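Local coordinates for capsid protein (Pseudomonas phage PP7, PDB 2QUX), which self-assembles as dimers into a T=3 icosahedral capsid, packages the viral RNA genome and represses translation of the viral replicase late in infection, at residues Y57-K62 against V86-N91; R28-E33 against R43-L48. All blocks are in the same frame, centred on the assembly; numbering follows the deposited sequence.

Contact 1 (Y57-K62 against V86-N91); sequences YRVNLK and VTIVAN. With nucleotides of chain A.
Arg58 and Thr87 lie side by side on the RNA-facing side of an antiparallel strand pair and point the same way. They form a non-hydrogen-bonded pair, and both belong to the RNA-binding site. Thr87 OG1 sits over one face of the Arg58 guanidinium, about 3.1 Å from its plane and nearer the edge of the group than its middle. The arginine chain bends at chi2 and chi3 (-60° and -79°), which curls the guanidinium over the hydroxyl. Its two end nitrogens then read the Hoogsteen edge of a guanine. Arg58 NH1 donates to N7 of G15 of chain A at 3.1 Å, and Arg58 NH2 donates to O6 of the same base at 3.0 Å. Asp85 also forms a salt bridge with NH1, consistent with a second-shell role in setting the arginine's direction. Thr87 OG1 grips A13 of chain A twice: it donates to N7 and accepts from N6 at 2.8 Å. Its methyl CG2 rests against the sugar of U12 of chain A.

The other side, with Tyr57, Val59, Val86 and Ile88, is mainly apolar. Val59 CG2 meets Ile88 CD1 at 3.4 Å, and Val59 also faces Val86 across a hydrogen-bonded pair. Leu116 and Leu120 of the second subunit pack on this side. Ala90 CB approaches Tyr57 CE2 at 3.7 Å. Backbone bonds pair Tyr57 with Ile88 and Val59 with Val86. A hydroxyl that both donates and accepts suits N7 and N6 of adenine. Two N-H donors suit N7 and O6 of guanine, consistent with base-specific recognition.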
# COMPACT_ATOMS: atom_id res chain seq x y z
N TYR G 57 -16.70 -2.62 0.84
CA TYR G 57 -15.94 -2.20 2.00
C TYR G 57 -14.74 -1.35 1.58
O TYR G 57 -14.25 -1.51 0.46
CB TYR G 57 -15.42 -3.41 2.77
CG TYR G 57 -16.50 -4.29 3.35
CD1 TYR G 57 -16.94 -4.12 4.65
CD2 TYR G 57 -17.08 -5.31 2.58
CE1 TYR G 57 -17.93 -4.94 5.19
CE2 TYR G 57 -18.08 -6.13 3.12
CZ TYR G 57 -18.50 -5.93 4.42
OH TYR G 57 -19.48 -6.73 4.97
N ARG G 58 -14.27 -0.50 2.50
CA ARG G 58 -13.04 0.26 2.35
C ARG G 58 -12.11 -0.00 3.52
O ARG G 58 -12.43 0.36 4.64
CB ARG G 58 -13.29 1.77 2.23
CG ARG G 58 -14.24 2.17 1.11
CD ARG G 58 -13.78 1.75 -0.27
NE ARG G 58 -12.75 2.64 -0.80
CZ ARG G 58 -12.92 3.55 -1.77
NH1 ARG G 58 -11.90 4.29 -2.15
NH2 ARG G 58 -14.08 3.74 -2.39
N VAL G 59 -10.96 -0.62 3.23
CA VAL G 59 -9.86 -0.72 4.20
C VAL G 59 -8.97 0.49 3.96
O VAL G 59 -8.55 0.73 2.83
CB VAL G 59 -9.03 -2.05 4.02
CG1 VAL G 59 -8.01 -2.19 5.06
CG2 VAL G 59 -9.91 -3.24 4.08
N ASN G 60 -8.71 1.26 5.01
CA ASN G 60 -7.69 2.29 5.02
C ASN G 60 -6.59 1.82 6.00
O ASN G 60 -6.89 1.32 7.05
CB ASN G 60 -8.27 3.63 5.44
CG ASN G 60 -9.04 4.35 4.31
OD1 ASN G 60 -9.52 3.73 3.35
ND2 ASN G 60 -9.15 5.66 4.43
N LEU G 61 -5.33 1.93 5.59
CA LEU G 61 -4.15 1.71 6.44
C LEU G 61 -3.20 2.87 6.19
O LEU G 61 -3.03 3.23 5.04
CB LEU G 61 -3.38 0.45 6.05
CG LEU G 61 -4.06 -0.89 6.17
CD1 LEU G 61 -3.15 -1.99 5.61
CD2 LEU G 61 -4.39 -1.12 7.64
N LYS G 62 -2.63 3.43 7.25
CA LYS G 62 -1.79 4.62 7.15
C LYS G 62 -0.60 4.51 8.06
O LYS G 62 -0.76 4.55 9.28
CB LYS G 62 -2.59 5.87 7.54
CG LYS G 62 -1.72 7.15 7.48
CD LYS G 62 -2.52 8.44 7.33
CE LYS G 62 -2.71 9.24 8.63
NZ LYS G 62 -2.53 10.70 8.37
N VAL G 86 -8.05 0.24 -0.02
CA VAL G 86 -8.42 -0.98 -0.65
C VAL G 86 -9.94 -1.03 -0.74
O VAL G 86 -10.60 -0.87 0.26
CB VAL G 86 -7.86 -2.18 0.14
CG1 VAL G 86 -7.86 -3.43 -0.69
CG2 VAL G 86 -6.44 -1.86 0.62
N THR G 87 -10.47 -1.25 -1.95
CA THR G 87 -11.88 -1.40 -2.20
C THR G 87 -12.23 -2.88 -2.40
O THR G 87 -11.79 -3.49 -3.35
CB THR G 87 -12.30 -0.62 -3.45
OG1 THR G 87 -12.09 0.78 -3.20
CG2 THR G 87 -13.75 -0.87 -3.78
N ILE G 88 -13.00 -3.44 -1.48
CA ILE G 88 -13.40 -4.83 -1.49
C ILE G 88 -14.90 -4.85 -1.72
O ILE G 88 -15.62 -4.09 -1.08
CB ILE G 88 -13.01 -5.52 -0.15
CG1 ILE G 88 -11.49 -5.48 0.04
CG2 ILE G 88 -13.48 -6.98 -0.10
CD1 ILE G 88 -11.06 -4.80 1.33
N VAL G 89 -15.35 -5.66 -2.66
CA VAL G 89 -16.77 -5.77 -3.01
C VAL G 89 -17.34 -6.91 -2.19
O VAL G 89 -16.73 -7.97 -2.09
CB VAL G 89 -16.91 -6.00 -4.52
CG1 VAL G 89 -18.35 -6.27 -4.92
CG2 VAL G 89 -16.33 -4.79 -5.28
N ALA G 90 -18.51 -6.69 -1.58
CA ALA G 90 -19.05 -7.58 -0.53
C ALA G 90 -19.44 -8.95 -1.05
O ALA G 90 -19.34 -9.92 -0.32
CB ALA G 90 -20.25 -6.91 0.18
N ASN G 91 -19.91 -9.02 -2.29
CA ASN G 91 -20.22 -10.29 -2.93
C ASN G 91 -19.07 -10.88 -3.79
O ASN G 91 -19.31 -11.74 -4.63
CB ASN G 91 -21.53 -10.18 -3.72
CG ASN G 91 -21.45 -9.31 -4.94
OD1 ASN G 91 -20.44 -8.65 -5.20
ND2 ASN G 91 -22.55 -9.30 -5.72
P A A 13 -16.70 3.35 -8.72
OP1 A A 13 -17.30 4.36 -7.84
OP2 A A 13 -17.55 2.53 -9.61
O5' A A 13 -15.58 4.10 -9.57
C5' A A 13 -14.64 3.49 -10.40
C4' A A 13 -13.30 4.17 -10.21
O4' A A 13 -13.02 4.23 -8.80
C3' A A 13 -12.09 3.47 -10.81
O3' A A 13 -11.29 4.37 -11.59
C2' A A 13 -11.31 2.94 -9.61
O2' A A 13 -9.92 2.87 -9.89
C1' A A 13 -11.67 3.94 -8.53
N9 A A 13 -11.45 3.34 -7.20
C8 A A 13 -12.27 2.49 -6.52
N7 A A 13 -11.79 2.10 -5.36
C5 A A 13 -10.59 2.78 -5.25
C6 A A 13 -9.57 2.77 -4.27
N6 A A 13 -9.64 2.08 -3.14
N1 A A 13 -8.49 3.56 -4.46
C2 A A 13 -8.45 4.30 -5.58
N3 A A 13 -9.33 4.37 -6.58
C4 A A 13 -10.38 3.56 -6.36
P U A 12 -19.41 2.72 -4.27
OP1 U A 12 -20.63 2.13 -4.84
OP2 U A 12 -19.09 2.65 -2.85
O5' U A 12 -18.26 1.95 -5.02
C5' U A 12 -16.88 2.25 -4.80
C4' U A 12 -16.05 1.35 -5.68
O4' U A 12 -16.27 -0.03 -5.31
C3' U A 12 -16.41 1.34 -7.15
O3' U A 12 -15.82 2.43 -7.77
C2' U A 12 -15.89 -0.03 -7.65
O2' U A 12 -14.47 -0.14 -7.86
C1' U A 12 -16.37 -0.87 -6.46
N1 U A 12 -17.75 -1.50 -6.50
C2 U A 12 -18.02 -2.44 -7.48
O2 U A 12 -17.22 -2.75 -8.33
N3 U A 12 -19.29 -2.99 -7.47
C4 U A 12 -20.29 -2.73 -6.55
O4 U A 12 -21.36 -3.30 -6.64
C5 U A 12 -19.96 -1.76 -5.54
C6 U A 12 -18.73 -1.21 -5.54
P G A 15 -11.48 11.19 -11.65
OP1 G A 15 -12.89 10.72 -11.68
OP2 G A 15 -10.97 12.39 -12.38
O5' G A 15 -11.06 11.41 -10.12
C5' G A 15 -11.44 10.54 -9.11
C4' G A 15 -10.22 10.15 -8.32
O4' G A 15 -10.67 9.55 -7.09
C3' G A 15 -9.37 9.08 -9.02
O3' G A 15 -8.03 9.19 -8.67
C2' G A 15 -9.91 7.78 -8.45
O2' G A 15 -9.01 6.70 -8.45
C1' G A 15 -10.17 8.24 -7.02
N9 G A 15 -11.11 7.39 -6.31
C8 G A 15 -10.89 6.81 -5.09
N7 G A 15 -11.87 6.09 -4.70
C5 G A 15 -12.79 6.21 -5.74
C6 G A 15 -14.08 5.69 -5.85
O6 G A 15 -14.65 4.95 -5.06
N1 G A 15 -14.72 6.08 -7.02
C2 G A 15 -14.19 6.92 -7.97
N2 G A 15 -14.97 7.17 -9.04
N3 G A 15 -12.99 7.43 -7.88
C4 G A 15 -12.35 7.02 -6.74

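Contact 2 (R28-E33 against R43-L48); sequences RQIFEE and RLTASL
Arg28-Glu32 and Arg43-Leu48 run antiparallel, their axes 4.5 Å apart at closest, and are joined by four backbone hydrogen bonds. They are the two arms of a beta hairpin in the six-stranded sheet of the coat protein. Gln29 pairs with Ala46 and Phe31 with Leu44 through these bonds. Arg28, Ile30 and Glu32 stand opposite Ser47, Thr45 and Arg43 at non-hydrogen-bonded positions.

On the side of Ile30 and Thr45, charged and apolar groups are interleaved. Ile30 CG1 lies alongside Thr45 CG2 at 4.0 Å. Ile30 CG2 touches Arg43 NH1 at 3.5 Å, where the arginine side chain crosses the isoleucine. Within its own strand, Ile30 CD1 lies over the centre of the Arg28 guanidinium, 3.9 Å from its plane. Arg28 is extended, and its NE reaches Thr45 CG2 at 3.7 Å. The isoleucine thus lies between two arginines.

Phe31, Leu44 and Ala46 occupy the other side. Phe31 CB and Leu44 CB meet at 4.3 Å, and the ring presents its edge to Leu44 O. Ile8 and Leu19 pack on both, while Leu107 of the second subunit covers Leu44. Gln29 NE2 is hydrogen-bonded to Leu123 O of the second subunit, which ties this side to the dimer partner.

Arg43 is an RNA-binding residue, although here the contact's nearest atom is about 9 Å from the nucleic acid. Its bend at chi3 (-92°) swings the guanidinium to Glu32. In this salt bridge Arg43 NH2 reaches Glu32 OE2 at 3.2 Å from above the carboxylate plane; the two flat groups stand 85° apart, and a weak bond from NE joins the same oxygen.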
# COMPACT_ATOMS: atom_id res chain seq x y z
N ARG G 28 -12.17 2.02 13.81
CA ARG G 28 -10.77 2.46 13.65
C ARG G 28 -9.82 1.77 14.65
O ARG G 28 -10.25 1.33 15.71
CB ARG G 28 -10.75 3.97 13.91
CG ARG G 28 -9.54 4.76 13.45
CD ARG G 28 -9.51 6.08 14.22
NE ARG G 28 -8.51 7.03 13.75
CZ ARG G 28 -8.22 8.20 14.33
NH1 ARG G 28 -8.85 8.62 15.44
NH2 ARG G 28 -7.27 8.98 13.80
N GLN G 29 -8.53 1.68 14.30
CA GLN G 29 -7.49 1.15 15.21
C GLN G 29 -6.22 1.94 15.03
O GLN G 29 -5.94 2.37 13.92
CB GLN G 29 -7.14 -0.32 14.96
CG GLN G 29 -8.28 -1.24 14.61
CD GLN G 29 -7.77 -2.61 14.31
OE1 GLN G 29 -7.54 -2.97 13.15
NE2 GLN G 29 -7.54 -3.40 15.37
N ILE G 30 -5.47 2.11 16.11
CA ILE G 30 -4.19 2.78 16.08
C ILE G 30 -3.18 1.92 16.86
O ILE G 30 -3.43 1.55 18.01
CB ILE G 30 -4.27 4.19 16.67
CG1 ILE G 30 -5.27 5.06 15.88
CG2 ILE G 30 -2.89 4.85 16.67
CD1 ILE G 30 -5.44 6.49 16.44
N PHE G 31 -2.09 1.55 16.18
CA PHE G 31 -0.92 0.88 16.75
C PHE G 31 0.24 1.88 16.71
O PHE G 31 0.45 2.54 15.71
CB PHE G 31 -0.55 -0.39 15.95
CG PHE G 31 -1.62 -1.44 15.93
CD1 PHE G 31 -1.52 -2.56 16.74
CD2 PHE G 31 -2.74 -1.30 15.13
CE1 PHE G 31 -2.52 -3.50 16.77
CE2 PHE G 31 -3.74 -2.26 15.15
CZ PHE G 31 -3.62 -3.35 15.96
N GLU G 32 1.00 1.95 17.80
CA GLU G 32 2.18 2.78 17.88
C GLU G 32 3.38 1.99 18.44
O GLU G 32 3.22 1.13 19.29
CB GLU G 32 1.87 3.97 18.79
CG GLU G 32 2.60 5.22 18.41
CD GLU G 32 2.28 6.40 19.31
OE1 GLU G 32 2.08 6.21 20.53
OE2 GLU G 32 2.27 7.54 18.79
N GLU G 33 4.58 2.31 17.97
CA GLU G 33 5.80 1.68 18.48
C GLU G 33 6.22 2.29 19.81
O GLU G 33 6.56 3.48 19.85
CB GLU G 33 6.93 1.85 17.48
CG GLU G 33 8.13 0.98 17.77
CD GLU G 33 9.31 1.28 16.90
OE1 GLU G 33 9.47 2.45 16.47
OE2 GLU G 33 10.10 0.35 16.66
N ARG G 43 3.65 4.99 13.74
CA ARG G 43 2.23 4.80 13.98
C ARG G 43 1.54 4.16 12.77
O ARG G 43 1.77 4.58 11.66
CB ARG G 43 1.59 6.16 14.26
CG ARG G 43 0.17 6.10 14.77
CD ARG G 43 -0.39 7.49 14.97
NE ARG G 43 -0.16 7.96 16.33
CZ ARG G 43 -1.09 8.30 17.23
NH1 ARG G 43 -2.40 8.27 16.96
NH2 ARG G 43 -0.70 8.70 18.43
N LEU G 44 0.67 3.17 13.03
CA LEU G 44 -0.20 2.58 12.02
C LEU G 44 -1.65 2.87 12.42
O LEU G 44 -2.09 2.45 13.49
CB LEU G 44 0.03 1.06 11.90
CG LEU G 44 -0.88 0.31 10.91
CD1 LEU G 44 -0.63 0.75 9.41
CD2 LEU G 44 -0.75 -1.16 11.12
N THR G 45 -2.38 3.60 11.57
CA THR G 45 -3.81 3.81 11.73
C THR G 45 -4.53 2.93 10.71
O THR G 45 -4.16 2.93 9.56
CB THR G 45 -4.20 5.27 11.55
OG1 THR G 45 -3.37 6.07 12.39
CG2 THR G 45 -5.71 5.50 11.93
N ALA G 46 -5.54 2.19 11.16
CA ALA G 46 -6.27 1.27 10.30
C ALA G 46 -7.76 1.39 10.59
O ALA G 46 -8.16 1.55 11.74
CB ALA G 46 -5.81 -0.19 10.54
N SER G 47 -8.58 1.28 9.54
CA SER G 47 -10.02 1.26 9.67
C SER G 47 -10.65 0.40 8.57
O SER G 47 -10.08 0.23 7.50
CB SER G 47 -10.57 2.70 9.62
OG SER G 47 -10.42 3.28 8.34
N LEU G 48 -11.81 -0.17 8.88
CA LEU G 48 -12.67 -0.91 7.95
C LEU G 48 -14.03 -0.25 7.97
O LEU G 48 -14.56 0.03 9.05
CB LEU G 48 -12.82 -2.35 8.43
CG LEU G 48 -13.81 -3.26 7.71
CD1 LEU G 48 -13.36 -3.48 6.26
CD2 LEU G 48 -13.94 -4.55 8.51

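The two contacts lie in one antiparallel sheet, their centres about 15 Å apart. Contact 2 comes first along the chain, joining strands 28-32 and 43-50. Contact 1 follows, joining strands 56-69 and 75-89. Strands 43-50 and 56-69 are neighbours, so the contacts meet directly: Lys62 N reaches Thr45 O at 2.8 Å and Asn60 O reaches Ser47 N at 3.0 Å, both probable hydrogen bonds. Leu61 also packs on Ala46. Both contacts touch the second subunit, and strand 75-89 pairs with a strand of that subunit, carrying the sheet across the dimer. RNA-binding residues in both contacts thus belong to a continuous dimer-wide sheet.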